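Long-range contacts in secreted protein (Streptomyces lividans TK24, PDB 5LXZ), which probably acts as a secreted copper-radical oxidase of the AA5 family, related to galactose oxidase: residues G457-G463 and F474-S479; E350-T354 and T547-D551. The protein carries 1 engineered substitution. All coordinates share one frame; numbering follows the deposited sequence.

Overall arrangement
Going from the N terminus, the chain first reaches residues 350-354, where strand 353-356 opens one four-stranded sheet of the kelch propeller. It then runs through further propeller sheets to 457-463 and 474-479, which pair in contact 1 after a short excursion: the hairpin of strands 462-466 and 472-476. Contact 2 closes only when 547-551, from the early set domain, packs on 350-354, so the small loop of contact 1 is nested inside the long loop of contact 2. The centres lie about 12 Å apart. The two contacts meet at the copper, to which contact 1 brings His461 and contact 2 His548, uniting propeller and C-terminal domain in one metal site.

Contact 1. Residues G457-G463 and F474-S479; sequences GRNYHSG and FFGSDS. With CU (copper (II) ion), chain B.
His461 and Asp478 are hydrogen-bonded behind the copper: ND1 of His461 donates to OD2 of Asp478 at 2.7 Å, with the carboxylate oxygen near the ring plane and offering its anti lone pair. This fixes the rotation of the imidazole, whose NE2 binds copper at 2.0 Å, making Asp478 a second-shell positioner; Asn47 also bonds OD2. Tyr460 lies with one ring face against His461, and its OH, hydrogen-bonded to Tyr248, stands 2.8 Å from the copper. Beyond the end of strand 472-476, the one-carbon side chain of Ser477, with OG opposite its backbone N (chi1 -164°), brings that hydroxyl within 2.8 Å of Asn459 N, from which it accepts. Gly463 N to Phe475 O and Phe475 N to Gly463 O form an antiparallel hydrogen-bonded pair.

Among nonpolar contacts, the Phe475 ring lies over Gly463, whose CA is 3.8 Å from the ring centroid in a CH-pi contact; a CB there would clash with the ring. With an alanine at Phe475 the ring is gone, and Gly463 CA would probably be left without its CH-pi partner and with a gap beside it. Phe474 CB sits over the Arg458 guanidinium, which, in the conformer described, forms a salt bridge with Glu497.

Strand 462-466 is the outermost of a four-stranded sheet whose order continues 472-476, 496-500, 14-18, while Phe474 reaches strands 409-412 and 418-421 of the adjoining sheet.

Contact 2. Residues E350-T354 and T547-D551; sequences ETANT and THVTD. With CU (copper (II) ion), chain B.
Thr351 meets Val549 through its backbone carbonyl, the oxygen lying 3.5 Å from Val549 CG1. The Thr351 side chain is engaged nearer home: OG1 donates to Glu350 O and also bonds Arg406, a use for which a small hydroxyl-bearing residue is well suited. At Ala352 the methyl turns away from the other segment, against Val367, so again the carbonyl does the touching, with its O at 3.4 Å from Val549 CG1. One branch of the valine thus rests on two successive peptide oxygens.

Val549 reaches this place from a type I' beta turn running from Thr547 to Thr550, with His548 and Val549 at its two central positions, both in the left-handed region. That is unusual for a beta-branched residue, and the valine's chi1 of -148° lies off the usual staggered values. As in galactose oxidase, the turn belongs to a loop of the early set domain that reaches the propeller core and delivers a copper ligand: His548 NE2 binds copper at 2.1 Å, while its ND1 donates to Thr547 OG1 at 2.8 Å, close to the ring plane, so the ring cannot flip without losing that bond.

Asn353 brings both CB and ND2 up to Val549 CG1, each at 3.6 Å from it. The amide is pinned at both ends: OD1 accepts the amide N of Thr354 on an in-plane lone pair, and ND2 donates to Pro408 O. At Thr354 water takes over. One molecule links Thr354 OG1, which also bonds Ser312, to Val549 O; a second donates to both Thr354 O and Asp551 O, and a third accepts from Asp551 N and donates to Thr354 O.

Contact 1. Residues G457-G463 and F474-S479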
ATOM      1  N   GLY A 457      12.679  13.840   4.326  1.00  9.34           N
ATOM      2  CA  GLY A 457      11.855  13.032   5.196  1.00  8.92           C
ATOM      3  C   GLY A 457      10.632  12.509   4.481  1.00  8.98           C
ATOM      4  O   GLY A 457      10.012  13.211   3.696  1.00  9.11           O
ATOM      5  N   ARG A 458      10.303  11.243   4.738  0.50  8.30           N
ATOM      6  CA  ARG A 458       9.172  10.555   4.072  0.50  8.09           C
ATOM      7  C   ARG A 458       8.342   9.791   5.100  0.50  8.07           C
ATOM      8  O   ARG A 458       8.834   8.837   5.685  0.50  8.70           O
ATOM      9  CB  ARG A 458       9.689   9.632   2.953  0.50  8.13           C
ATOM     10  CG  ARG A 458       9.905  10.381   1.608  0.50  8.21           C
ATOM     11  CD  ARG A 458      10.407   9.500   0.506  0.50  8.34           C
ATOM     12  NE  ARG A 458      11.784   9.158   0.747  0.50  7.96           N
ATOM     13  CZ  ARG A 458      12.813   9.923   0.407  0.50  7.96           C
ATOM     14  NH1 ARG A 458      14.021   9.482   0.666  0.50  7.71           N
ATOM     15  NH2 ARG A 458      12.635  11.114  -0.177  0.50  8.08           N
ATOM     16  N   ASN A 459       7.101  10.225   5.332  1.00  7.33           N
ATOM     17  CA  ASN A 459       6.196   9.566   6.275  1.00  7.50           C
ATOM     18  C   ASN A 459       4.989   9.063   5.497  1.00  7.13           C
ATOM     19  O   ASN A 459       5.191   8.309   4.537  1.00  6.83           O
ATOM     20  CB  ASN A 459       5.960  10.371   7.585  1.00  7.67           C
ATOM     21  CG  ASN A 459       5.253  11.712   7.396  1.00  7.81           C
ATOM     22  OD1 ASN A 459       4.030  11.786   7.225  1.00  7.75           O
ATOM     23  ND2 ASN A 459       6.030  12.807   7.464  1.00  7.34           N
ATOM     24  N   TYR A 460       3.789   9.432   5.902  1.00  6.96           N
ATOM     25  CA  TYR A 460       2.535   9.070   5.203  1.00  7.09           C
ATOM     26  C   TYR A 460       2.574   9.481   3.760  1.00  7.15           C
ATOM     27  O   TYR A 460       3.159  10.504   3.408  1.00  7.37           O
ATOM     28  CB  TYR A 460       1.423   9.835   5.926  1.00  7.58           C
ATOM     29  CG  TYR A 460       0.022   9.574   5.539  1.00  9.05           C
ATOM     30  CD1 TYR A 460      -0.442   8.282   5.506  1.00 10.48           C
ATOM     31  CD2 TYR A 460      -0.842  10.622   5.306  1.00  9.78           C
ATOM     32  CE1 TYR A 460      -1.771   8.033   5.223  1.00 12.78           C
ATOM     33  CE2 TYR A 460      -2.189  10.373   5.001  1.00 11.43           C
ATOM     34  CZ  TYR A 460      -2.603   9.077   4.964  1.00 12.75           C
ATOM     35  OH  TYR A 460      -3.931   8.812   4.667  1.00 19.36           O
ATOM     36  N   HIS A 461       1.986   8.658   2.881  1.00  6.41           N
ATOM     37  CA  HIS A 461       1.878   8.995   1.462  1.00  7.16           C
ATOM     38  C   HIS A 461       3.227   9.124   0.785  1.00  6.44           C
ATOM     39  O   HIS A 461       3.415  10.054  -0.013  1.00  6.45           O
ATOM     40  CB  HIS A 461       1.046  10.253   1.253  1.00  8.16           C
ATOM     41  CG  HIS A 461      -0.418  10.064   1.490  1.00  8.62           C
ATOM     42  ND1 HIS A 461      -1.281  11.119   1.670  1.00  9.78           N
ATOM     43  CD2 HIS A 461      -1.181   8.943   1.516  1.00  9.02           C
ATOM     44  CE1 HIS A 461      -2.506  10.668   1.826  1.00 10.11           C
ATOM     45  NE2 HIS A 461      -2.477   9.357   1.726  1.00  9.78           N
ATOM     46  N   SER A 462       4.110   8.167   1.051  1.00  6.61           N
ATOM     47  CA  SER A 462       5.426   8.070   0.427  1.00  6.24           C
ATOM     48  C   SER A 462       5.574   6.750  -0.273  1.00  6.00           C
ATOM     49  O   SER A 462       4.641   5.889  -0.272  1.00  6.38           O
ATOM     50  CB  SER A 462       6.534   8.214   1.475  1.00  6.45           C
ATOM     51  OG  SER A 462       6.384   9.385   2.225  1.00  7.03           O
ATOM     52  N   GLY A 463       6.730   6.558  -0.929  1.00  5.60           N
ATOM     53  CA  GLY A 463       7.029   5.258  -1.465  1.00  5.80           C
ATOM     54  C   GLY A 463       8.364   5.235  -2.154  1.00  6.13           C
ATOM     55  O   GLY A 463       9.062   6.250  -2.166  1.00  6.19           O
ATOM     56  N   PHE A 474      12.464   7.792  -4.792  1.00  7.05           N
ATOM     57  CA  PHE A 474      11.659   7.969  -3.602  1.00  7.25           C
ATOM     58  C   PHE A 474      10.764   9.169  -3.787  1.00  7.41           C
ATOM     59  O   PHE A 474      11.156  10.198  -4.339  1.00  8.10           O
ATOM     60  CB  PHE A 474      12.567   8.174  -2.390  1.00  7.29           C
ATOM     61  CG  PHE A 474      13.161   6.898  -1.871  1.00  7.41           C
ATOM     62  CD1 PHE A 474      14.188   6.243  -2.581  1.00  7.74           C
ATOM     63  CD2 PHE A 474      12.732   6.332  -0.667  1.00  8.00           C
ATOM     64  CE1 PHE A 474      14.747   5.042  -2.118  1.00  8.08           C
ATOM     65  CE2 PHE A 474      13.312   5.162  -0.210  1.00  8.24           C
ATOM     66  CZ  PHE A 474      14.285   4.494  -0.931  1.00  7.98           C
ATOM     67  N   PHE A 475       9.501   9.051  -3.347  1.00  7.36           N
ATOM     68  CA  PHE A 475       8.522  10.108  -3.554  1.00  7.15           C
ATOM     69  C   PHE A 475       7.629  10.294  -2.356  1.00  6.59           C
ATOM     70  O   PHE A 475       7.532   9.433  -1.482  1.00  6.07           O
ATOM     71  CB  PHE A 475       7.635   9.786  -4.773  1.00  7.26           C
ATOM     72  CG  PHE A 475       6.795   8.562  -4.585  1.00  7.55           C
ATOM     73  CD1 PHE A 475       5.518   8.653  -4.011  1.00  7.91           C
ATOM     74  CD2 PHE A 475       7.250   7.312  -4.969  1.00  7.64           C
ATOM     75  CE1 PHE A 475       4.727   7.527  -3.820  1.00  7.92           C
ATOM     76  CE2 PHE A 475       6.454   6.185  -4.773  1.00  7.76           C
ATOM     77  CZ  PHE A 475       5.199   6.306  -4.195  1.00  7.82           C
ATOM     78  N   GLY A 476       6.912  11.407  -2.348  1.00  6.89           N
ATOM     79  CA  GLY A 476       5.844  11.650  -1.430  1.00  6.86           C
ATOM     80  C   GLY A 476       6.252  12.206  -0.101  1.00  7.42           C
ATOM     81  O   GLY A 476       7.383  12.674   0.051  1.00  7.33           O
ATOM     82  N   SER A 477       5.280  12.186   0.814  1.00  7.44           N
ATOM     83  CA  SER A 477       5.325  12.484   2.252  1.00  7.68           C
ATOM     84  C   SER A 477       4.378  13.583   2.614  1.00  8.13           C
ATOM     85  O   SER A 477       4.494  14.722   2.123  1.00  8.62           O
ATOM     86  CB  SER A 477       6.704  12.844   2.790  1.00  7.27           C
ATOM     87  OG  SER A 477       6.622  12.730   4.203  1.00  7.06           O
ATOM     88  N   ASP A 478       3.459  13.268   3.511  1.00  8.25           N
ATOM     89  CA  ASP A 478       2.321  14.109   3.803  1.00  8.38           C
ATOM     90  C   ASP A 478       2.193  14.337   5.281  1.00  8.77           C
ATOM     91  O   ASP A 478       1.286  13.838   5.942  1.00  8.88           O
ATOM     92  CB  ASP A 478       1.096  13.392   3.206  1.00  8.67           C
ATOM     93  CG  ASP A 478      -0.109  14.272   2.984  1.00 10.40           C
ATOM     94  OD1 ASP A 478      -0.107  15.483   3.347  1.00 11.27           O
ATOM     95  OD2 ASP A 478      -1.078  13.772   2.362  1.00 10.84           O
ATOM     96  N   SER A 479       3.108  15.134   5.818  1.00  8.11           N
ATOM     97  CA  SER A 479       3.070  15.447   7.233  1.00  8.71           C
ATOM     98  C   SER A 479       1.812  16.186   7.627  1.00  9.33           C
ATOM     99  O   SER A 479       1.329  17.046   6.866  1.00  9.89           O
ATOM    100  CB  SER A 479       4.237  16.339   7.602  1.00  8.72           C
ATOM    101  OG  SER A 479       5.493  15.716   7.427  1.00  8.77           O
TER
HETATM  102 CU    CU B 701      -3.975   8.015   1.967  0.70  8.81          CU
HETATM  103  O   HOH W   1      10.001  12.496  -1.198  0.50  6.73           O
HETATM  104  O   HOH W   2      -5.523   9.456   2.516  0.70 16.96           O

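Contact 2. Residues E350-T354 and T547-D551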
ATOM      1  N   GLU A 350      -0.388  -1.399  11.543  1.00  5.89           N
ATOM      2  CA  GLU A 350      -0.802  -0.345  10.632  1.00  6.28           C
ATOM      3  C   GLU A 350       0.396   0.449  10.182  1.00  6.14           C
ATOM      4  O   GLU A 350       1.244   0.834  10.993  1.00  5.96           O
ATOM      5  CB  GLU A 350      -1.803   0.597  11.307  1.00  6.80           C
ATOM      6  CG  GLU A 350      -3.174  -0.068  11.511  1.00  7.29           C
ATOM      7  CD  GLU A 350      -4.305   0.880  11.904  1.00  8.49           C
ATOM      8  OE1 GLU A 350      -4.130   2.128  11.832  1.00  9.13           O
ATOM      9  OE2 GLU A 350      -5.394   0.358  12.267  1.00  9.46           O
ATOM     10  N   THR A 351       0.502   0.724   8.882  1.00  5.70           N
ATOM     11  CA  THR A 351       1.594   1.534   8.320  1.00  6.13           C
ATOM     12  C   THR A 351       2.955   0.815   8.324  1.00  5.83           C
ATOM     13  O   THR A 351       3.984   1.455   8.114  1.00  5.95           O
ATOM     14  CB  THR A 351       1.658   2.975   8.893  1.00  6.44           C
ATOM     15  OG1 THR A 351       2.317   3.017  10.183  1.00  6.81           O
ATOM     16  CG2 THR A 351       0.292   3.574   8.987  1.00  6.56           C
ATOM     17  N   ALA A 352       2.978  -0.491   8.556  1.00  5.57           N
ATOM     18  CA  ALA A 352       4.154  -1.304   8.376  1.00  5.80           C
ATOM     19  C   ALA A 352       4.363  -1.624   6.900  1.00  5.64           C
ATOM     20  O   ALA A 352       3.391  -1.646   6.132  1.00  5.95           O
ATOM     21  CB  ALA A 352       4.000  -2.589   9.141  1.00  5.71           C
ATOM     22  N   ASN A 353       5.590  -1.897   6.504  1.00  5.57           N
ATOM     23  CA  ASN A 353       5.851  -2.370   5.168  1.00  6.19           C
ATOM     24  C   ASN A 353       5.979  -3.878   5.203  1.00  6.45           C
ATOM     25  O   ASN A 353       6.266  -4.482   6.259  1.00  7.15           O
ATOM     26  CB  ASN A 353       7.063  -1.643   4.557  1.00  6.68           C
ATOM     27  CG  ASN A 353       6.940  -1.472   3.067  1.00  6.89           C
ATOM     28  OD1 ASN A 353       6.512  -2.421   2.378  1.00  7.66           O
ATOM     29  ND2 ASN A 353       7.232  -0.317   2.549  1.00  7.07           N
ATOM     30  N   THR A 354       5.818  -4.510   4.038  1.00  5.94           N
ATOM     31  CA  THR A 354       5.941  -5.940   3.874  1.00  6.21           C
ATOM     32  C   THR A 354       6.716  -6.191   2.598  1.00  6.08           C
ATOM     33  O   THR A 354       6.388  -5.580   1.571  1.00  6.09           O
ATOM     34  CB  THR A 354       4.585  -6.620   3.700  1.00  6.36           C
ATOM     35  OG1 THR A 354       3.691  -6.215   4.744  1.00  6.92           O
ATOM     36  CG2 THR A 354       4.734  -8.117   3.707  1.00  6.72           C
ATOM     37  N   THR A 547       2.224   2.249  -2.899  1.00  6.99           N
ATOM     38  CA  THR A 547       1.419   3.283  -2.259  1.00  7.10           C
ATOM     39  C   THR A 547       1.111   2.864  -0.837  1.00  6.63           C
ATOM     40  O   THR A 547       1.027   1.692  -0.550  1.00  6.86           O
ATOM     41  CB  THR A 547       0.065   3.540  -2.978  1.00  7.30           C
ATOM     42  OG1 THR A 547      -0.507   4.768  -2.524  1.00  7.58           O
ATOM     43  CG2 THR A 547      -0.991   2.408  -2.771  1.00  8.02           C
ATOM     44  N   HIS A 548       1.008   3.842   0.053  1.00  6.28           N
ATOM     45  CA  HIS A 548       0.621   3.610   1.423  1.00  6.19           C
ATOM     46  C   HIS A 548       1.350   2.441   2.038  1.00  6.07           C
ATOM     47  O   HIS A 548       0.753   1.608   2.700  1.00  6.60           O
ATOM     48  CB  HIS A 548      -0.909   3.422   1.548  1.00  6.55           C
ATOM     49  CG  HIS A 548      -1.723   4.625   1.206  1.00  6.64           C
ATOM     50  ND1 HIS A 548      -1.880   5.097  -0.067  1.00  7.17           N
ATOM     51  CD2 HIS A 548      -2.513   5.410   1.987  1.00  7.37           C
ATOM     52  CE1 HIS A 548      -2.739   6.084  -0.079  1.00  7.23           C
ATOM     53  NE2 HIS A 548      -3.109   6.310   1.169  1.00  7.28           N
ATOM     54  N   VAL A 549       2.680   2.415   1.903  1.00  6.03           N
ATOM     55  CA  VAL A 549       3.510   1.444   2.565  1.00  6.33           C
ATOM     56  C   VAL A 549       3.237   0.010   2.096  1.00  6.81           C
ATOM     57  O   VAL A 549       3.515  -0.949   2.823  1.00  7.50           O
ATOM     58  CB  VAL A 549       3.434   1.519   4.126  1.00  6.09           C
ATOM     59  CG1 VAL A 549       4.770   1.113   4.718  1.00  6.22           C
ATOM     60  CG2 VAL A 549       3.076   2.911   4.630  1.00  6.10           C
ATOM     61  N   THR A 550       2.705  -0.115   0.878  1.00  7.55           N
ATOM     62  CA  THR A 550       2.172  -1.372   0.377  1.00  8.31           C
ATOM     63  C   THR A 550       2.661  -1.557  -1.053  1.00  9.15           C
ATOM     64  O   THR A 550       2.436  -0.679  -1.892  1.00 10.25           O
ATOM     65  CB  THR A 550       0.625  -1.343   0.410  1.00  8.46           C
ATOM     66  OG1 THR A 550       0.204  -0.993   1.732  1.00  8.38           O
ATOM     67  CG2 THR A 550       0.005  -2.719   0.066  1.00  9.21           C
ATOM     68  N   ASP A 551       3.223  -2.713  -1.341  1.00  8.67           N
ATOM     69  CA  ASP A 551       3.661  -3.063  -2.688  1.00  8.88           C
ATOM     70  C   ASP A 551       3.573  -4.558  -2.831  1.00  8.61           C
ATOM     71  O   ASP A 551       4.440  -5.288  -2.403  1.00  8.56           O
ATOM     72  CB  ASP A 551       5.078  -2.550  -2.868  1.00  9.62           C
ATOM     73  CG  ASP A 551       5.663  -2.804  -4.218  1.00 11.92           C
ATOM     74  OD1 ASP A 551       5.075  -3.500  -5.079  1.00 12.18           O
ATOM     75  OD2 ASP A 551       6.791  -2.239  -4.393  1.00 12.97           O
TER
HETATM   76 CU    CU B 701      -3.975   8.015   1.967  0.70  8.81          CU
HETATM   77  O   HOH W   3       6.789  -5.375  -1.157  1.00  6.35           O
HETATM   78  O   HOH W   4       2.659  -3.630   3.534  1.00  7.39           O
HETATM   79  O   HOH W   5       3.781  -4.424   0.944  1.00  8.73           O
HETATM   80  O   HOH W   2      -5.523   9.456   2.516  0.70 16.96           O